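Local coordinates for protein Ent-copalyl diphosphate synthase (Streptomyces platensis, PDB 5BP8) that belongs to the terpene cyclases and is built largely from helices, in the manner of the squalene-hopene cyclase family, at residues T449-Y454 against P492-D497. Residues are numbered along the deposited sequence; the frame is centred on the assembly and turned at random.
Sequences TEETAY and PGLWHD
E450 reaches from helix 449-461 to W495, on a short strand paired with 500-501. The contact joins helix and two-stranded sheet within the helical, squalene-hopene cyclase-like part of the chain. A classic beta bulge sets L494 and W495 opposite Y501 on the partner strand. The main contact is polar. W495 NE1 donates to E450 OE2 at 2.9 Å, and the bond is bent, with an N-H...O angle of 132°. The indole NH comes from the syn side of OE2, tilted out of the carboxylate plane. The carboxylate and indole planes lie only 12° apart. Y454, one turn along the helix, donates its hydroxyl to the anti lone pair of the same oxygen; OH to OE2 is 2.6 Å. H399 NE2 also bonds OE2. The E450 side chain is extended, with CG anti to the backbone N (chi1 -179°), which carries the carboxylate across to the loop. L494 packs its CD1 methyl against two carboxylates, 3.6 Å from both E451 OE1 and E450 OE1. The E451 carboxylate is held by S401, T448 and R444 N. Two waters join E450 OE1 to P492 O. One also accepts from L494 N, with 3.0 Å between that nitrogen and the water oxygen.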
# COMPACT_ATOMS: atom_id res chain seq x y z
N THR A 449 -2.94 13.39 -8.34
CA THR A 449 -2.92 12.70 -9.65
C THR A 449 -3.69 11.38 -9.57
O THR A 449 -4.59 11.12 -10.40
CB THR A 449 -1.46 12.45 -10.08
OG1 THR A 449 -0.84 13.70 -10.42
CG2 THR A 449 -1.36 11.50 -11.31
N GLU A 450 -3.37 10.57 -8.54
CA GLU A 450 -3.99 9.24 -8.44
C GLU A 450 -5.52 9.34 -8.36
O GLU A 450 -6.24 8.71 -9.14
CB GLU A 450 -3.46 8.49 -7.22
CG GLU A 450 -4.03 7.09 -7.05
CD GLU A 450 -3.48 6.34 -5.86
OE1 GLU A 450 -2.69 6.93 -5.07
OE2 GLU A 450 -3.85 5.15 -5.72
N GLU A 451 -6.02 10.15 -7.43
CA GLU A 451 -7.45 10.18 -7.17
C GLU A 451 -8.23 10.87 -8.31
O GLU A 451 -9.34 10.44 -8.65
CB GLU A 451 -7.76 10.81 -5.81
CG GLU A 451 -7.10 10.05 -4.65
CD GLU A 451 -7.08 10.83 -3.35
OE1 GLU A 451 -6.22 11.73 -3.21
OE2 GLU A 451 -7.89 10.53 -2.46
N THR A 452 -7.63 11.89 -8.89
CA THR A 452 -8.19 12.55 -10.04
C THR A 452 -8.32 11.53 -11.20
O THR A 452 -9.38 11.44 -11.86
CB THR A 452 -7.35 13.76 -10.47
OG1 THR A 452 -7.26 14.70 -9.39
CG2 THR A 452 -7.98 14.43 -11.69
N ALA A 453 -7.24 10.79 -11.43
CA ALA A 453 -7.22 9.76 -12.49
C ALA A 453 -8.34 8.77 -12.33
O ALA A 453 -9.03 8.44 -13.32
CB ALA A 453 -5.88 9.04 -12.54
N TYR A 454 -8.57 8.30 -11.09
CA TYR A 454 -9.66 7.35 -10.85
C TYR A 454 -11.03 7.91 -11.23
O TYR A 454 -11.86 7.20 -11.81
CB TYR A 454 -9.69 6.84 -9.40
CG TYR A 454 -8.42 6.11 -8.97
CD1 TYR A 454 -7.63 5.41 -9.89
CD2 TYR A 454 -8.06 6.07 -7.63
CE1 TYR A 454 -6.48 4.74 -9.49
CE2 TYR A 454 -6.92 5.39 -7.21
CZ TYR A 454 -6.14 4.73 -8.15
OH TYR A 454 -4.98 4.07 -7.80
N PRO A 492 1.53 11.36 -3.31
CA PRO A 492 1.35 10.95 -1.89
C PRO A 492 1.02 9.47 -1.75
O PRO A 492 0.34 8.91 -2.61
CB PRO A 492 0.15 11.78 -1.45
CG PRO A 492 0.04 12.88 -2.42
CD PRO A 492 0.52 12.34 -3.72
N GLY A 493 1.50 8.85 -0.68
CA GLY A 493 1.14 7.49 -0.36
C GLY A 493 -0.28 7.41 0.19
O GLY A 493 -0.63 8.12 1.13
N LEU A 494 -1.10 6.56 -0.42
CA LEU A 494 -2.48 6.37 -0.00
C LEU A 494 -2.85 4.89 0.23
O LEU A 494 -3.92 4.60 0.74
CB LEU A 494 -3.41 6.97 -1.05
CG LEU A 494 -3.28 8.47 -1.34
CD1 LEU A 494 -4.23 8.85 -2.45
CD2 LEU A 494 -3.60 9.27 -0.10
N TRP A 495 -2.00 3.98 -0.19
CA TRP A 495 -2.24 2.55 -0.02
C TRP A 495 -1.85 2.09 1.35
O TRP A 495 -0.75 2.40 1.81
CB TRP A 495 -1.49 1.75 -1.08
CG TRP A 495 -1.95 2.03 -2.47
CD1 TRP A 495 -1.77 3.17 -3.17
CD2 TRP A 495 -2.67 1.13 -3.32
NE1 TRP A 495 -2.33 3.05 -4.40
CE2 TRP A 495 -2.88 1.80 -4.53
CE3 TRP A 495 -3.14 -0.17 -3.17
CZ2 TRP A 495 -3.59 1.23 -5.60
CZ3 TRP A 495 -3.86 -0.75 -4.24
CH2 TRP A 495 -4.06 -0.05 -5.43
N HIS A 496 -2.72 1.34 2.01
CA HIS A 496 -2.42 0.89 3.38
C HIS A 496 -1.30 -0.13 3.46
O HIS A 496 -1.35 -1.18 2.80
CB HIS A 496 -3.65 0.30 4.07
CG HIS A 496 -4.67 1.33 4.47
ND1 HIS A 496 -5.89 0.98 5.00
CD2 HIS A 496 -4.67 2.68 4.38
CE1 HIS A 496 -6.60 2.08 5.23
NE2 HIS A 496 -5.87 3.12 4.88
N ASP A 497 -0.28 0.16 4.27
CA ASP A 497 0.61 -0.90 4.73
C ASP A 497 1.00 -0.60 6.19
O ASP A 497 0.13 -0.56 7.06
CB ASP A 497 1.79 -1.15 3.77
CG ASP A 497 2.65 -2.32 4.21
OD1 ASP A 497 2.07 -3.30 4.74
OD2 ASP A 497 3.89 -2.24 4.16
O HOH W 1 -0.66 6.31 -3.33
O HOH W 2 -1.39 9.52 -4.70